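Local coordinates for protein glucose-6-phosphate isomerase (Thermus thermophilus, PDB 1ZZG) that probably catalyses the reversible isomerization of glucose 6-phosphate to fructose 6-phosphate, a step shared by glycolysis and gluconeogenesis, at residues G75-F88 / E252-L264. Numbering follows the deposited sequence.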
ATOM      1  N   GLY A  75      -1.025 -12.693   4.687  1.00 23.87           N
ATOM      2  CA  GLY A  75      -2.449 -12.446   4.794  1.00 23.23           C
ATOM      3  C   GLY A  75      -2.891 -12.137   6.215  1.00 24.57           C
ATOM      4  O   GLY A  75      -2.427 -11.177   6.827  1.00 23.90           O
ATOM      5  N   GLY A  76      -3.793 -12.957   6.744  1.00 24.18           N
ATOM      6  CA  GLY A  76      -4.291 -12.738   8.089  1.00 25.41           C
ATOM      7  C   GLY A  76      -3.220 -12.826   9.162  1.00 27.36           C
ATOM      8  O   GLY A  76      -3.388 -12.292  10.254  1.00 28.97           O
ATOM      9  N   SER A  77      -2.111 -13.486   8.849  1.00 25.61           N
ATOM     10  CA  SER A  77      -1.028 -13.635   9.814  1.00 26.37           C
ATOM     11  C   SER A  77       0.023 -12.533   9.704  1.00 25.18           C
ATOM     12  O   SER A  77       1.024 -12.553  10.423  1.00 25.30           O
ATOM     13  CB  SER A  77      -0.362 -14.999   9.635  1.00 25.97           C
ATOM     14  OG  SER A  77      -1.280 -16.045   9.885  1.00 29.34           O
ATOM     15  N   ALA A  78      -0.206 -11.570   8.814  1.00 22.35           N
ATOM     16  CA  ALA A  78       0.751 -10.487   8.625  1.00 22.85           C
ATOM     17  C   ALA A  78       0.150  -9.082   8.630  1.00 22.65           C
ATOM     18  O   ALA A  78       0.728  -8.161   9.213  1.00 22.39           O
ATOM     19  CB  ALA A  78       1.521 -10.704   7.320  1.00 22.77           C
ATOM     20  N   LEU A  79      -1.001  -8.910   7.980  1.00 22.14           N
ATOM     21  CA  LEU A  79      -1.613  -7.590   7.892  1.00 22.08           C
ATOM     22  C   LEU A  79      -1.970  -6.950   9.232  1.00 21.44           C
ATOM     23  O   LEU A  79      -1.680  -5.768   9.448  1.00 21.76           O
ATOM     24  CB  LEU A  79      -2.837  -7.631   6.961  1.00 21.55           C
ATOM     25  CG  LEU A  79      -2.514  -7.978   5.493  1.00 23.18           C
ATOM     26  CD1 LEU A  79      -3.796  -8.015   4.682  1.00 23.27           C
ATOM     27  CD2 LEU A  79      -1.539  -6.962   4.898  1.00 23.43           C
ATOM     28  N   GLY A  80      -2.597  -7.718  10.123  1.00 20.84           N
ATOM     29  CA  GLY A  80      -2.951  -7.190  11.434  1.00 21.08           C
ATOM     30  C   GLY A  80      -1.680  -6.764  12.150  1.00 21.35           C
ATOM     31  O   GLY A  80      -1.594  -5.642  12.662  1.00 21.98           O
ATOM     32  N   PRO A  81      -0.670  -7.651  12.221  1.00 20.64           N
ATOM     33  CA  PRO A  81       0.582  -7.283  12.890  1.00 21.35           C
ATOM     34  C   PRO A  81       1.214  -6.011  12.280  1.00 21.91           C
ATOM     35  O   PRO A  81       1.599  -5.098  13.015  1.00 22.42           O
ATOM     36  CB  PRO A  81       1.447  -8.531  12.700  1.00 20.29           C
ATOM     37  CG  PRO A  81       0.447  -9.630  12.804  1.00 19.91           C
ATOM     38  CD  PRO A  81      -0.711  -9.098  11.945  1.00 20.15           C
ATOM     39  N   LYS A  82       1.311  -5.942  10.948  1.00 21.89           N
ATOM     40  CA  LYS A  82       1.891  -4.759  10.295  1.00 22.33           C
ATOM     41  C   LYS A  82       1.155  -3.482  10.677  1.00 22.34           C
ATOM     42  O   LYS A  82       1.775  -2.480  11.025  1.00 24.18           O
ATOM     43  CB  LYS A  82       1.864  -4.875   8.761  1.00 24.58           C
ATOM     44  CG  LYS A  82       3.007  -5.673   8.140  1.00 29.61           C
ATOM     45  CD  LYS A  82       3.091  -5.429   6.631  1.00 29.15           C
ATOM     46  CE  LYS A  82       4.283  -6.153   6.014  1.00 31.49           C
ATOM     47  NZ  LYS A  82       4.451  -5.833   4.567  1.00 32.62           N
ATOM     48  N   ALA A  83      -0.170  -3.513  10.593  1.00 20.64           N
ATOM     49  CA  ALA A  83      -0.972  -2.346  10.921  1.00 21.29           C
ATOM     50  C   ALA A  83      -0.736  -1.857  12.353  1.00 21.90           C
ATOM     51  O   ALA A  83      -0.595  -0.657  12.589  1.00 22.05           O
ATOM     52  CB  ALA A  83      -2.452  -2.659  10.711  1.00 20.57           C
ATOM     53  N   LEU A  84      -0.684  -2.792  13.301  1.00 21.41           N
ATOM     54  CA  LEU A  84      -0.495  -2.460  14.712  1.00 21.49           C
ATOM     55  C   LEU A  84       0.932  -2.045  15.088  1.00 22.05           C
ATOM     56  O   LEU A  84       1.142  -1.033  15.776  1.00 20.79           O
ATOM     57  CB  LEU A  84      -0.946  -3.644  15.578  1.00 20.82           C
ATOM     58  CG  LEU A  84      -2.453  -3.952  15.561  1.00 24.43           C
ATOM     59  CD1 LEU A  84      -2.728  -5.299  16.227  1.00 23.52           C
ATOM     60  CD2 LEU A  84      -3.218  -2.837  16.275  1.00 22.25           C
ATOM     61  N   GLU A  85       1.915  -2.820  14.638  1.00 22.01           N
ATOM     62  CA  GLU A  85       3.311  -2.523  14.943  1.00 23.76           C
ATOM     63  C   GLU A  85       3.774  -1.195  14.352  1.00 24.11           C
ATOM     64  O   GLU A  85       4.532  -0.462  14.982  1.00 23.59           O
ATOM     65  CB  GLU A  85       4.209  -3.657  14.444  1.00 23.59           C
ATOM     66  CG  GLU A  85       5.694  -3.516  14.806  1.00 24.53           C
ATOM     67  CD  GLU A  85       6.504  -2.811  13.735  1.00 26.86           C
ATOM     68  OE1 GLU A  85       6.366  -3.187  12.551  1.00 25.88           O
ATOM     69  OE2 GLU A  85       7.289  -1.891  14.074  1.00 25.46           O
ATOM     70  N   ALA A  86       3.316  -0.883  13.144  1.00 23.85           N
ATOM     71  CA  ALA A  86       3.703   0.361  12.491  1.00 24.55           C
ATOM     72  C   ALA A  86       3.171   1.557  13.273  1.00 25.61           C
ATOM     73  O   ALA A  86       3.807   2.605  13.340  1.00 25.28           O
ATOM     74  CB  ALA A  86       3.168   0.392  11.065  1.00 23.98           C
ATOM     75  N   ALA A  87       2.002   1.386  13.877  1.00 25.03           N
ATOM     76  CA  ALA A  87       1.381   2.469  14.620  1.00 26.62           C
ATOM     77  C   ALA A  87       1.826   2.608  16.074  1.00 27.07           C
ATOM     78  O   ALA A  87       1.809   3.710  16.629  1.00 26.71           O
ATOM     79  CB  ALA A  87      -0.135   2.317  14.565  1.00 25.35           C
ATOM     80  N   PHE A  88       2.248   1.509  16.688  1.00 25.41           N
ATOM     81  CA  PHE A  88       2.606   1.570  18.095  1.00 26.00           C
ATOM     82  C   PHE A  88       3.979   1.062  18.514  1.00 26.59           C
ATOM     83  O   PHE A  88       4.159   0.670  19.664  1.00 28.01           O
ATOM     84  CB  PHE A  88       1.523   0.842  18.897  1.00 24.75           C
ATOM     85  CG  PHE A  88       0.128   1.289  18.562  1.00 24.69           C
ATOM     86  CD1 PHE A  88      -0.249   2.619  18.738  1.00 24.95           C
ATOM     87  CD2 PHE A  88      -0.807   0.387  18.063  1.00 24.93           C
ATOM     88  CE1 PHE A  88      -1.541   3.047  18.424  1.00 24.01           C
ATOM     89  CE2 PHE A  88      -2.104   0.799  17.745  1.00 26.47           C
ATOM     90  CZ  PHE A  88      -2.474   2.135  17.925  1.00 25.55           C
ATOM     91  N   GLU A 252       0.005   8.561   9.227  1.00 24.74           N
ATOM     92  CA  GLU A 252       1.116   7.805   8.664  1.00 24.21           C
ATOM     93  C   GLU A 252       1.383   6.622   9.601  1.00 24.90           C
ATOM     94  O   GLU A 252       1.765   5.538   9.157  1.00 23.10           O
ATOM     95  CB  GLU A 252       2.361   8.691   8.534  1.00 25.58           C
ATOM     96  CG  GLU A 252       3.604   7.979   7.995  1.00 26.80           C
ATOM     97  CD  GLU A 252       3.468   7.484   6.551  1.00 25.99           C
ATOM     98  OE1 GLU A 252       2.508   7.869   5.844  1.00 26.25           O
ATOM     99  OE2 GLU A 252       4.346   6.704   6.118  1.00 29.19           O
ATOM    100  N   ARG A 253       1.176   6.829  10.898  1.00 23.01           N
ATOM    101  CA  ARG A 253       1.375   5.755  11.871  1.00 23.33           C
ATOM    102  C   ARG A 253       0.452   4.581  11.524  1.00 22.88           C
ATOM    103  O   ARG A 253       0.802   3.416  11.737  1.00 23.11           O
ATOM    104  CB  ARG A 253       1.068   6.256  13.286  1.00 23.89           C
ATOM    105  CG  ARG A 253       2.022   7.336  13.788  1.00 25.13           C
ATOM    106  CD  ARG A 253       1.542   7.868  15.122  1.00 27.60           C
ATOM    107  NE  ARG A 253       1.456   6.796  16.107  1.00 26.26           N
ATOM    108  CZ  ARG A 253       0.712   6.846  17.204  1.00 27.66           C
ATOM    109  NH1 ARG A 253      -0.021   7.922  17.456  1.00 28.87           N
ATOM    110  NH2 ARG A 253       0.708   5.822  18.053  1.00 26.32           N
ATOM    111  N   LEU A 254      -0.719   4.902  10.983  1.00 20.89           N
ATOM    112  CA  LEU A 254      -1.699   3.891  10.583  1.00 22.46           C
ATOM    113  C   LEU A 254      -1.629   3.595   9.082  1.00 22.19           C
ATOM    114  O   LEU A 254      -2.614   3.163   8.490  1.00 24.97           O
ATOM    115  CB  LEU A 254      -3.115   4.361  10.917  1.00 23.36           C
ATOM    116  CG  LEU A 254      -3.568   4.414  12.376  1.00 25.31           C
ATOM    117  CD1 LEU A 254      -5.001   4.929  12.427  1.00 26.67           C
ATOM    118  CD2 LEU A 254      -3.484   3.024  13.004  1.00 25.17           C
ATOM    119  N   SER A 255      -0.471   3.820   8.472  1.00 22.80           N
ATOM    120  CA  SER A 255      -0.313   3.592   7.034  1.00 23.32           C
ATOM    121  C   SER A 255      -0.596   2.158   6.576  1.00 22.99           C
ATOM    122  O   SER A 255      -0.843   1.918   5.398  1.00 22.39           O
ATOM    123  CB  SER A 255       1.104   3.980   6.596  1.00 22.62           C
ATOM    124  OG  SER A 255       2.060   3.076   7.107  1.00 28.29           O
ATOM    125  N   HIS A 256      -0.557   1.202   7.497  1.00 21.63           N
ATOM    126  CA  HIS A 256      -0.797  -0.188   7.123  1.00 22.24           C
ATOM    127  C   HIS A 256      -2.202  -0.682   7.466  1.00 23.02           C
ATOM    128  O   HIS A 256      -2.543  -1.836   7.184  1.00 22.42           O
ATOM    129  CB  HIS A 256       0.261  -1.083   7.770  1.00 22.37           C
ATOM    130  CG  HIS A 256       1.639  -0.857   7.228  1.00 24.78           C
ATOM    131  ND1 HIS A 256       2.101  -1.485   6.092  1.00 26.89           N
ATOM    132  CD2 HIS A 256       2.622  -0.010   7.614  1.00 26.37           C
ATOM    133  CE1 HIS A 256       3.307  -1.033   5.799  1.00 28.16           C
ATOM    134  NE2 HIS A 256       3.646  -0.136   6.707  1.00 28.79           N
ATOM    135  N   LEU A 257      -3.017   0.188   8.061  1.00 21.23           N
ATOM    136  CA  LEU A 257      -4.375  -0.191   8.421  1.00 21.75           C
ATOM    137  C   LEU A 257      -5.247  -0.417   7.184  1.00 20.79           C
ATOM    138  O   LEU A 257      -6.015  -1.379   7.134  1.00 23.19           O
ATOM    139  CB  LEU A 257      -5.028   0.870   9.321  1.00 20.70           C
ATOM    140  CG  LEU A 257      -6.405   0.478   9.878  1.00 22.96           C
ATOM    141  CD1 LEU A 257      -6.270  -0.762  10.750  1.00 24.43           C
ATOM    142  CD2 LEU A 257      -6.984   1.614  10.706  1.00 22.74           C
ATOM    143  N   PRO A 258      -5.146   0.464   6.166  1.00 21.12           N
ATOM    144  CA  PRO A 258      -5.982   0.250   4.977  1.00 21.45           C
ATOM    145  C   PRO A 258      -5.833  -1.144   4.364  1.00 21.83           C
ATOM    146  O   PRO A 258      -6.825  -1.759   3.978  1.00 22.29           O
ATOM    147  CB  PRO A 258      -5.529   1.363   4.034  1.00 19.67           C
ATOM    148  CG  PRO A 258      -5.199   2.477   4.994  1.00 20.82           C
ATOM    149  CD  PRO A 258      -4.399   1.731   6.053  1.00 20.72           C
ATOM    150  N   SER A 259      -4.603  -1.645   4.283  1.00 21.79           N
ATOM    151  CA  SER A 259      -4.376  -2.972   3.715  1.00 21.96           C
ATOM    152  C   SER A 259      -5.091  -4.036   4.531  1.00 20.86           C
ATOM    153  O   SER A 259      -5.645  -4.989   3.978  1.00 20.43           O
ATOM    154  CB  SER A 259      -2.884  -3.296   3.657  1.00 24.56           C
ATOM    155  OG  SER A 259      -2.238  -2.539   2.656  1.00 29.01           O
ATOM    156  N   TRP A 260      -5.068  -3.877   5.849  1.00 20.15           N
ATOM    157  CA  TRP A 260      -5.737  -4.822   6.741  1.00 20.43           C
ATOM    158  C   TRP A 260      -7.242  -4.812   6.462  1.00 19.73           C
ATOM    159  O   TRP A 260      -7.883  -5.868   6.404  1.00 19.39           O
ATOM    160  CB  TRP A 260      -5.487  -4.438   8.202  1.00 20.68           C
ATOM    161  CG  TRP A 260      -6.302  -5.228   9.182  1.00 20.49           C
ATOM    162  CD1 TRP A 260      -6.043  -6.488   9.650  1.00 21.77           C
ATOM    163  CD2 TRP A 260      -7.535  -4.820   9.783  1.00 21.47           C
ATOM    164  NE1 TRP A 260      -7.044  -6.892  10.507  1.00 21.83           N
ATOM    165  CE2 TRP A 260      -7.972  -5.887  10.606  1.00 22.98           C
ATOM    166  CE3 TRP A 260      -8.314  -3.656   9.708  1.00 20.94           C
ATOM    167  CZ2 TRP A 260      -9.159  -5.823  11.348  1.00 22.62           C
ATOM    168  CZ3 TRP A 260      -9.498  -3.591  10.450  1.00 21.83           C
ATOM    169  CH2 TRP A 260      -9.907  -4.671  11.258  1.00 20.76           C
ATOM    170  N   PHE A 261      -7.808  -3.620   6.290  1.00 18.29           N
ATOM    171  CA  PHE A 261      -9.241  -3.511   6.024  1.00 19.60           C
ATOM    172  C   PHE A 261      -9.614  -4.104   4.673  1.00 19.87           C
ATOM    173  O   PHE A 261     -10.670  -4.733   4.522  1.00 20.37           O
ATOM    174  CB  PHE A 261      -9.706  -2.055   6.063  1.00 20.40           C
ATOM    175  CG  PHE A 261     -11.156  -1.893   5.690  1.00 22.12           C
ATOM    176  CD1 PHE A 261     -12.162  -2.350   6.543  1.00 21.50           C
ATOM    177  CD2 PHE A 261     -11.515  -1.372   4.452  1.00 21.40           C
ATOM    178  CE1 PHE A 261     -13.504  -2.295   6.163  1.00 24.03           C
ATOM    179  CE2 PHE A 261     -12.851  -1.313   4.060  1.00 24.80           C
ATOM    180  CZ  PHE A 261     -13.848  -1.778   4.919  1.00 23.65           C
ATOM    181  N   VAL A 262      -8.755  -3.895   3.679  1.00 20.92           N
ATOM    182  CA  VAL A 262      -9.011  -4.430   2.350  1.00 21.95           C
ATOM    183  C   VAL A 262      -9.166  -5.956   2.397  1.00 21.91           C
ATOM    184  O   VAL A 262     -10.079  -6.499   1.775  1.00 21.05           O
ATOM    185  CB  VAL A 262      -7.895  -4.014   1.361  1.00 20.75           C
ATOM    186  CG1 VAL A 262      -8.077  -4.728   0.031  1.00 22.40           C
ATOM    187  CG2 VAL A 262      -7.954  -2.507   1.133  1.00 19.51           C
ATOM    188  N   GLN A 263      -8.292  -6.650   3.127  1.00 22.86           N
ATOM    189  CA  GLN A 263      -8.437  -8.101   3.231  1.00 22.75           C
ATOM    190  C   GLN A 263      -9.712  -8.430   3.997  1.00 22.43           C
ATOM    191  O   GLN A 263     -10.465  -9.326   3.616  1.00 22.74           O
ATOM    192  CB  GLN A 263      -7.268  -8.767   3.969  1.00 25.00           C
ATOM    193  CG  GLN A 263      -7.630 -10.203   4.368  1.00 25.99           C
ATOM    194  CD  GLN A 263      -6.507 -10.985   5.017  1.00 31.52           C
ATOM    195  OE1 GLN A 263      -5.703 -10.437   5.761  1.00 34.62           O
ATOM    196  NE2 GLN A 263      -6.469 -12.289   4.756  1.00 31.61           N
ATOM    197  N   LEU A 264      -9.937  -7.726   5.101  1.00 22.78           N
ATOM    198  CA  LEU A 264     -11.127  -7.966   5.909  1.00 21.83           C
ATOM    199  C   LEU A 264     -12.393  -7.831   5.064  1.00 22.32           C
ATOM    200  O   LEU A 264     -13.251  -8.712   5.059  1.00 21.89           O
ATOM    201  CB  LEU A 264     -11.199  -6.972   7.069  1.00 22.57           C
ATOM    202  CG  LEU A 264     -12.496  -7.063   7.886  1.00 23.57           C
ATOM    203  CD1 LEU A 264     -12.550  -8.410   8.607  1.00 22.44           C
ATOM    204  CD2 LEU A 264     -12.579  -5.919   8.881  1.00 21.49           C
TER
HETATM  205  O   HOH W   1      -1.444  -4.291   6.988  1.00 22.42           O
HETATM  206  O   HOH W   2      -0.362   1.125  10.443  1.00 25.90           O
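Arg253 clasps the carbonyl oxygen of Ala87 with two donors of its guanidinium: NH2 at 2.8 Å from Ala87 O, tilted 24° from the carbonyl plane, and NE in a weak, bent bond, 3.1 Å from the same Ala87 O. A bend at chi3 (59°) turns the group back onto the helix, its plane nearly perpendicular to the Phe88 ring. NH1 reaches Val369 O weakly. Two waters bridge the backbones further along: one donates to Ala83 O and Arg253 O and accepts from His256 N at 3.0 Å; the other donates to Leu79 O and His256 O. The alanines of helix 79-88 leave room for the 252-264 chain, with Ala83 CA 3.6 Å from His256 CB and Ala86 CB on His256 CD2. Lys82 extends past the imidazole to a salt bridge with Asp99. At the other end Gln263, CG anti to its backbone N (chi1 165°), sets OE1 3.3 Å from Leu79 CD1, while NE2 hydrogen-bonds to Glu267 OE2, of the predicted proton donor. The nearly antiparallel helices come one from each sheet-bearing half of this SIS-type fold; their polar links run through main-chain atoms, mostly carbonyl oxygens, by way of two waters and one arginine, with Gln263 probably helping to position Glu267.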